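Local coordinates for protein DJ-1 homolog D (Arabidopsis thaliana, PDB 4OGG), which belongs to the DJ-1/PfpI family and carries two such domains in tandem on one chain, at residues R133-Y138 / P143-A148; L83-G88 / L122-A127. One frame throughout, in Å; residues are numbered along the deposited sequence.

Interaction 1 of 2, residues R133-Y138 / P143-A148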
ATOM      1  N   ARG C 133     -26.285  30.280 -11.782  1.00 22.65           N
ATOM      2  CA  ARG C 133     -26.782  28.930 -12.032  1.00 22.15           C
ATOM      3  C   ARG C 133     -26.934  28.126 -10.745  1.00 20.89           C
ATOM      4  O   ARG C 133     -26.059  28.157  -9.880  1.00 20.40           O
ATOM      5  CB  ARG C 133     -25.822  28.187 -12.968  1.00 24.76           C
ATOM      6  CG  ARG C 133     -25.707  28.784 -14.359  1.00 29.27           C
ATOM      7  CD  ARG C 133     -26.874  28.363 -15.230  1.00 33.33           C
ATOM      8  NE  ARG C 133     -26.571  27.193 -16.048  1.00 36.63           N
ATOM      9  CZ  ARG C 133     -25.683  27.185 -17.037  1.00 38.53           C
ATOM     10  NH1 ARG C 133     -25.004  28.287 -17.332  1.00 40.75           N
ATOM     11  NH2 ARG C 133     -25.479  26.078 -17.737  1.00 39.15           N
ATOM     12  N   LYS C 134     -28.048  27.412 -10.613  1.00 20.07           N
ATOM     13  CA  LYS C 134     -28.247  26.580  -9.433  1.00 19.25           C
ATOM     14  C   LYS C 134     -27.410  25.325  -9.632  1.00 18.05           C
ATOM     15  O   LYS C 134     -27.438  24.714 -10.701  1.00 15.75           O
ATOM     16  CB  LYS C 134     -29.717  26.191  -9.261  1.00 22.89           C
ATOM     17  CG  LYS C 134     -30.612  27.338  -8.829  1.00 27.56           C
ATOM     18  CD  LYS C 134     -32.004  26.850  -8.466  1.00 32.16           C
ATOM     19  CE  LYS C 134     -31.973  25.902  -7.274  1.00 34.80           C
ATOM     20  NZ  LYS C 134     -33.348  25.489  -6.856  1.00 38.36           N
ATOM     21  N   CYS C 135     -26.657  24.945  -8.612  1.00 15.48           N
ATOM     22  CA  CYS C 135     -25.827  23.758  -8.717  1.00 16.52           C
ATOM     23  C   CYS C 135     -25.315  23.306  -7.362  1.00 16.22           C
ATOM     24  O   CYS C 135     -25.277  24.083  -6.408  1.00 15.96           O
ATOM     25  CB  CYS C 135     -24.634  24.033  -9.647  1.00 18.20           C
ATOM     26  SG  CYS C 135     -23.575  25.437  -9.160  1.00 19.78           S
ATOM     27  N   THR C 136     -24.951  22.032  -7.284  1.00 15.44           N
ATOM     28  CA  THR C 136     -24.380  21.472  -6.070  1.00 14.27           C
ATOM     29  C   THR C 136     -23.036  20.903  -6.510  1.00 15.13           C
ATOM     30  O   THR C 136     -22.666  21.010  -7.682  1.00 12.31           O
ATOM     31  CB  THR C 136     -25.251  20.335  -5.477  1.00 15.51           C
ATOM     32  OG1 THR C 136     -24.739  19.965  -4.188  1.00 13.83           O
ATOM     33  CG2 THR C 136     -25.226  19.112  -6.373  1.00 15.00           C
ATOM     34  N   ALA C 137     -22.311  20.304  -5.576  1.00 13.67           N
ATOM     35  CA  ALA C 137     -21.009  19.714  -5.865  1.00 14.53           C
ATOM     36  C   ALA C 137     -20.511  19.131  -4.563  1.00 14.79           C
ATOM     37  O   ALA C 137     -21.221  19.166  -3.558  1.00 15.39           O
ATOM     38  CB  ALA C 137     -20.043  20.785  -6.350  1.00 14.22           C
ATOM     39  N   TYR C 138     -19.305  18.577  -4.565  1.00 13.62           N
ATOM     40  CA  TYR C 138     -18.782  18.059  -3.315  1.00 13.51           C
ATOM     41  C   TYR C 138     -18.792  19.297  -2.411  1.00 14.10           C
ATOM     42  O   TYR C 138     -18.471  20.399  -2.858  1.00 16.00           O
ATOM     43  CB  TYR C 138     -17.362  17.528  -3.488  1.00 13.59           C
ATOM     44  CG  TYR C 138     -16.907  16.719  -2.302  1.00 14.05           C
ATOM     45  CD1 TYR C 138     -17.485  15.480  -2.019  1.00 15.55           C
ATOM     46  CD2 TYR C 138     -15.933  17.207  -1.433  1.00 15.67           C
ATOM     47  CE1 TYR C 138     -17.106  14.746  -0.898  1.00 16.45           C
ATOM     48  CE2 TYR C 138     -15.548  16.481  -0.306  1.00 17.01           C
ATOM     49  CZ  TYR C 138     -16.138  15.253  -0.046  1.00 16.99           C
ATOM     50  OH  TYR C 138     -15.762  14.531   1.062  1.00 18.40           O
ATOM     51  N   PRO C 143     -17.527  26.967  -1.604  1.00 15.40           N
ATOM     52  CA  PRO C 143     -16.944  28.310  -1.577  1.00 17.11           C
ATOM     53  C   PRO C 143     -16.529  28.841  -2.947  1.00 16.32           C
ATOM     54  O   PRO C 143     -16.825  29.985  -3.282  1.00 16.24           O
ATOM     55  CB  PRO C 143     -15.764  28.147  -0.627  1.00 16.72           C
ATOM     56  CG  PRO C 143     -16.295  27.159   0.359  1.00 18.89           C
ATOM     57  CD  PRO C 143     -16.941  26.128  -0.543  1.00 17.70           C
ATOM     58  N   SER C 144     -15.847  28.017  -3.741  1.00 16.70           N
ATOM     59  CA  SER C 144     -15.413  28.458  -5.063  1.00 19.05           C
ATOM     60  C   SER C 144     -16.600  28.738  -5.978  1.00 18.06           C
ATOM     61  O   SER C 144     -16.593  29.707  -6.735  1.00 18.32           O
ATOM     62  CB  SER C 144     -14.501  27.414  -5.713  1.00 20.82           C
ATOM     63  OG  SER C 144     -15.217  26.246  -6.059  1.00 25.14           O
ATOM     64  N   LEU C 145     -17.623  27.893  -5.910  1.00 16.48           N
ATOM     65  CA  LEU C 145     -18.797  28.090  -6.754  1.00 16.83           C
ATOM     66  C   LEU C 145     -19.546  29.358  -6.351  1.00 17.13           C
ATOM     67  O   LEU C 145     -20.024  30.106  -7.205  1.00 18.12           O
ATOM     68  CB  LEU C 145     -19.719  26.869  -6.675  1.00 14.60           C
ATOM     69  CG  LEU C 145     -19.197  25.643  -7.439  1.00 14.91           C
ATOM     70  CD1 LEU C 145     -20.093  24.443  -7.196  1.00 12.86           C
ATOM     71  CD2 LEU C 145     -19.138  25.966  -8.928  1.00 16.75           C
ATOM     72  N   VAL C 146     -19.648  29.593  -5.049  1.00 17.81           N
ATOM     73  CA  VAL C 146     -20.321  30.785  -4.553  1.00 18.41           C
ATOM     74  C   VAL C 146     -19.539  32.003  -5.039  1.00 19.27           C
ATOM     75  O   VAL C 146     -20.118  32.989  -5.490  1.00 18.70           O
ATOM     76  CB  VAL C 146     -20.380  30.781  -3.007  1.00 17.56           C
ATOM     77  CG1 VAL C 146     -20.842  32.139  -2.493  1.00 19.49           C
ATOM     78  CG2 VAL C 146     -21.330  29.689  -2.537  1.00 16.78           C
ATOM     79  N   ALA C 147     -18.214  31.917  -4.954  1.00 19.72           N
ATOM     80  CA  ALA C 147     -17.349  33.009  -5.388  1.00 21.03           C
ATOM     81  C   ALA C 147     -17.523  33.281  -6.878  1.00 20.65           C
ATOM     82  O   ALA C 147     -17.348  34.414  -7.336  1.00 21.14           O
ATOM     83  CB  ALA C 147     -15.896  32.671  -5.088  1.00 22.14           C
ATOM     84  N   ALA C 148     -17.871  32.238  -7.628  1.00 19.42           N
ATOM     85  CA  ALA C 148     -18.061  32.355  -9.069  1.00 19.22           C
ATOM     86  C   ALA C 148     -19.478  32.787  -9.440  1.00 19.47           C
ATOM     87  O   ALA C 148     -19.853  32.760 -10.613  1.00 20.56           O
ATOM     88  CB  ALA C 148     -17.719  31.033  -9.751  1.00 18.88           C
TER
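L145 makes an apolar contact with C135 and A137, packing a helix against its own strand inside the small beta-alpha-beta unit formed by strand 134-135, helix 142-147 and strand 151-152. One methyl does all the touching: CD1 of L145 lies 3.8 Å from CB of A137 and 4.1 Å from SG of C135, so the branch ends between two side chains that leave 133-138 on the same face, two residues apart. T136, between them, turns its side chain away; its carbonyl O comes within 4.3 Å of L145 CD1.

The chi1 of L145 (-74°) sets CG beside the backbone N, and an extended chi2 of 174° then carries CD1 out to the strand. On the strand, the rotation of C135 (chi1 57°) turns SG to that same methyl. No hydrogen bond crosses the contact, and the backbones stay well apart, with 8.5 Å between CA of C135 and CA of L145.

What T136 needs is found elsewhere: its OG1 bonds to the carbonyl of V153, its backbone N to T169 and its backbone O to Q121. Beyond the helix, S144, A147 and A148 meet L340 of the second subunit. W152 of strand 151-152 packs on both A137 and L145, while Q121 at the start of helix 121-126 touches the same two residues.

Interaction 2 of 2, residues L83-G88 / L122-A127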
ATOM      1  N   LEU C  83     -21.520  16.474 -22.405  1.00 14.46           N
ATOM      2  CA  LEU C  83     -20.218  16.410 -21.752  1.00 14.00           C
ATOM      3  C   LEU C  83     -20.360  15.941 -20.309  1.00 14.03           C
ATOM      4  O   LEU C  83     -21.288  16.344 -19.608  1.00 13.49           O
ATOM      5  CB  LEU C  83     -19.562  17.793 -21.763  1.00 13.89           C
ATOM      6  CG  LEU C  83     -18.245  17.951 -20.992  1.00 14.10           C
ATOM      7  CD1 LEU C  83     -17.143  17.141 -21.673  1.00 14.03           C
ATOM      8  CD2 LEU C  83     -17.863  19.427 -20.932  1.00 15.94           C
ATOM      9  N   VAL C  84     -19.440  15.082 -19.877  1.00 13.22           N
ATOM     10  CA  VAL C  84     -19.439  14.574 -18.506  1.00 13.20           C
ATOM     11  C   VAL C  84     -18.103  14.955 -17.879  1.00 12.81           C
ATOM     12  O   VAL C  84     -17.054  14.771 -18.496  1.00 12.90           O
ATOM     13  CB  VAL C  84     -19.592  13.033 -18.469  1.00 12.25           C
ATOM     14  CG1 VAL C  84     -19.548  12.536 -17.023  1.00 14.31           C
ATOM     15  CG2 VAL C  84     -20.906  12.630 -19.122  1.00 13.10           C
ATOM     16  N   ILE C  85     -18.144  15.499 -16.666  1.00 12.81           N
ATOM     17  CA  ILE C  85     -16.924  15.894 -15.965  1.00 11.22           C
ATOM     18  C   ILE C  85     -16.793  15.135 -14.650  1.00 11.68           C
ATOM     19  O   ILE C  85     -17.432  15.489 -13.656  1.00 11.56           O
ATOM     20  CB  ILE C  85     -16.902  17.407 -15.638  1.00 11.31           C
ATOM     21  CG1 ILE C  85     -17.137  18.230 -16.906  1.00 12.52           C
ATOM     22  CG2 ILE C  85     -15.541  17.791 -15.037  1.00 11.10           C
ATOM     23  CD1 ILE C  85     -17.168  19.727 -16.665  1.00 13.84           C
ATOM     24  N   PRO C  86     -15.967  14.076 -14.630  1.00 11.13           N
ATOM     25  CA  PRO C  86     -15.763  13.277 -13.418  1.00 11.82           C
ATOM     26  C   PRO C  86     -15.072  14.094 -12.337  1.00 12.83           C
ATOM     27  O   PRO C  86     -14.462  15.128 -12.618  1.00 13.73           O
ATOM     28  CB  PRO C  86     -14.869  12.133 -13.897  1.00 12.67           C
ATOM     29  CG  PRO C  86     -15.229  11.996 -15.356  1.00 11.52           C
ATOM     30  CD  PRO C  86     -15.307  13.445 -15.787  1.00 12.08           C
ATOM     31  N   GLY C  87     -15.173  13.620 -11.100  1.00 13.09           N
ATOM     32  CA  GLY C  87     -14.527  14.297  -9.997  1.00 13.18           C
ATOM     33  C   GLY C  87     -13.152  13.707  -9.745  1.00 14.29           C
ATOM     34  O   GLY C  87     -12.504  13.199 -10.665  1.00 13.42           O
ATOM     35  N   GLY C  88     -12.719  13.745  -8.488  1.00 11.41           N
ATOM     36  CA  GLY C  88     -11.410  13.234  -8.128  1.00 12.28           C
ATOM     37  C   GLY C  88     -10.446  14.397  -8.007  1.00 11.21           C
ATOM     38  O   GLY C  88     -10.881  15.532  -7.785  1.00 11.52           O
ATOM     39  N   LEU C 122     -15.131  22.333 -10.206  1.00 13.15           N
ATOM     40  CA  LEU C 122     -14.063  23.317 -10.085  1.00 13.30           C
ATOM     41  C   LEU C 122     -13.744  23.849 -11.474  1.00 12.98           C
ATOM     42  O   LEU C 122     -13.405  25.021 -11.643  1.00 14.00           O
ATOM     43  CB  LEU C 122     -12.810  22.691  -9.477  1.00 12.78           C
ATOM     44  CG  LEU C 122     -12.834  22.455  -7.966  1.00 12.27           C
ATOM     45  CD1 LEU C 122     -11.550  21.765  -7.548  1.00 11.97           C
ATOM     46  CD2 LEU C 122     -12.995  23.784  -7.241  1.00 13.78           C
ATOM     47  N   ILE C 123     -13.863  22.980 -12.472  1.00 13.18           N
ATOM     48  CA  ILE C 123     -13.591  23.376 -13.847  1.00 13.08           C
ATOM     49  C   ILE C 123     -14.653  24.356 -14.352  1.00 13.48           C
ATOM     50  O   ILE C 123     -14.347  25.281 -15.098  1.00 13.33           O
ATOM     51  CB  ILE C 123     -13.532  22.146 -14.772  1.00 13.11           C
ATOM     52  CG1 ILE C 123     -12.482  21.162 -14.248  1.00 13.10           C
ATOM     53  CG2 ILE C 123     -13.166  22.578 -16.190  1.00 14.31           C
ATOM     54  CD1 ILE C 123     -12.439  19.833 -14.981  1.00 13.92           C
ATOM     55  N   LEU C 124     -15.904  24.153 -13.944  1.00 13.92           N
ATOM     56  CA  LEU C 124     -16.979  25.053 -14.355  1.00 12.37           C
ATOM     57  C   LEU C 124     -16.750  26.428 -13.731  1.00 15.15           C
ATOM     58  O   LEU C 124     -17.031  27.459 -14.345  1.00 16.49           O
ATOM     59  CB  LEU C 124     -18.340  24.502 -13.916  1.00 13.86           C
ATOM     60  CG  LEU C 124     -18.707  23.110 -14.443  1.00 15.06           C
ATOM     61  CD1 LEU C 124     -20.108  22.740 -13.978  1.00 17.77           C
ATOM     62  CD2 LEU C 124     -18.632  23.099 -15.960  1.00 16.64           C
ATOM     63  N   ALA C 125     -16.239  26.439 -12.502  1.00 13.37           N
ATOM     64  CA  ALA C 125     -15.961  27.693 -11.820  1.00 14.42           C
ATOM     65  C   ALA C 125     -14.856  28.428 -12.573  1.00 14.10           C
ATOM     66  O   ALA C 125     -14.943  29.636 -12.791  1.00 15.21           O
ATOM     67  CB  ALA C 125     -15.531  27.434 -10.382  1.00 16.63           C
ATOM     68  N   ALA C 126     -13.821  27.694 -12.975  1.00 14.14           N
ATOM     69  CA  ALA C 126     -12.704  28.288 -13.704  1.00 15.82           C
ATOM     70  C   ALA C 126     -13.139  28.793 -15.078  1.00 17.28           C
ATOM     71  O   ALA C 126     -12.602  29.781 -15.580  1.00 18.91           O
ATOM     72  CB  ALA C 126     -11.573  27.272 -13.855  1.00 15.11           C
ATOM     73  N   ALA C 127     -14.109  28.115 -15.685  1.00 17.86           N
ATOM     74  CA  ALA C 127     -14.614  28.508 -16.999  1.00 18.56           C
ATOM     75  C   ALA C 127     -15.625  29.647 -16.868  1.00 19.80           C
ATOM     76  O   ALA C 127     -16.100  30.188 -17.872  1.00 20.00           O
ATOM     77  CB  ALA C 127     -15.264  27.312 -17.688  1.00 19.64           C
TER
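I85 meets helix 121-126 with two different branches. Its CG2 lies 3.7 Å from CD1 of I123, and its CD1 lies 3.7 Å from CD2 of L124, so consecutive helix residues receive the two methyl ends of one isoleucine. Both pairs are purely apolar, and in each the side chains run at a slant to one another. The split follows from chi1 of I85 (-54°): CG2 stands anti to the backbone N while CG1 lies beside it, and the extended chi2 of 178° carries CD1 away from CA toward L124. On the helix, I123 points its side chain at the strand and likewise reaches it with an extended chain, chi2 173°. L124 leaves the backbone more to the flank, yet its CD2 still arrives at the strand.

The nearest CA atoms, those of I85 and I123, are 8.5 Å apart, and the gap is filled by these side chains. This is helix-on-sheet packing in the alpha/beta core of a DJ-1/PfpI domain: strand 82-85 runs between strands 3-8 and 114-116 of the six-stranded sheet, bonded through its backbone to both, and helix 121-126 packs against the strand.

Around the three residues, V104 of helix 98-110 packs on I123 and L124, L8 on I123, and S116 on I85 and L124. Past the strand the chain turns through P86 and G87 to G88, whose backbone N donates to OD2 of the modified cysteine at position 118, close before the helix. Elsewhere on the helix, A125 and A126 touch L340 and L336 of the second subunit.

Overall arrangement
From the N terminus, the chain first lays down strand 3-8 and later strand 82-85 beside it. Interaction 2 closes a long loop: helices 90-94 and 98-110 and strand 114-116 intervene before helix 121-126 returns to the sheet. Soon afterwards interaction 1 closes a much shorter one, with four residues between its segments. The two neither nest nor cross but follow in series, their centres about 11 Å apart. They also touch: S144 OG lies 3.5 Å from L122 CD2, and helix 121-126, packed on the central sheet, meets helix 142-147 through L122 and A125. Both contacts lie within the first DJ-1/PfpI domain, and both border the second subunit.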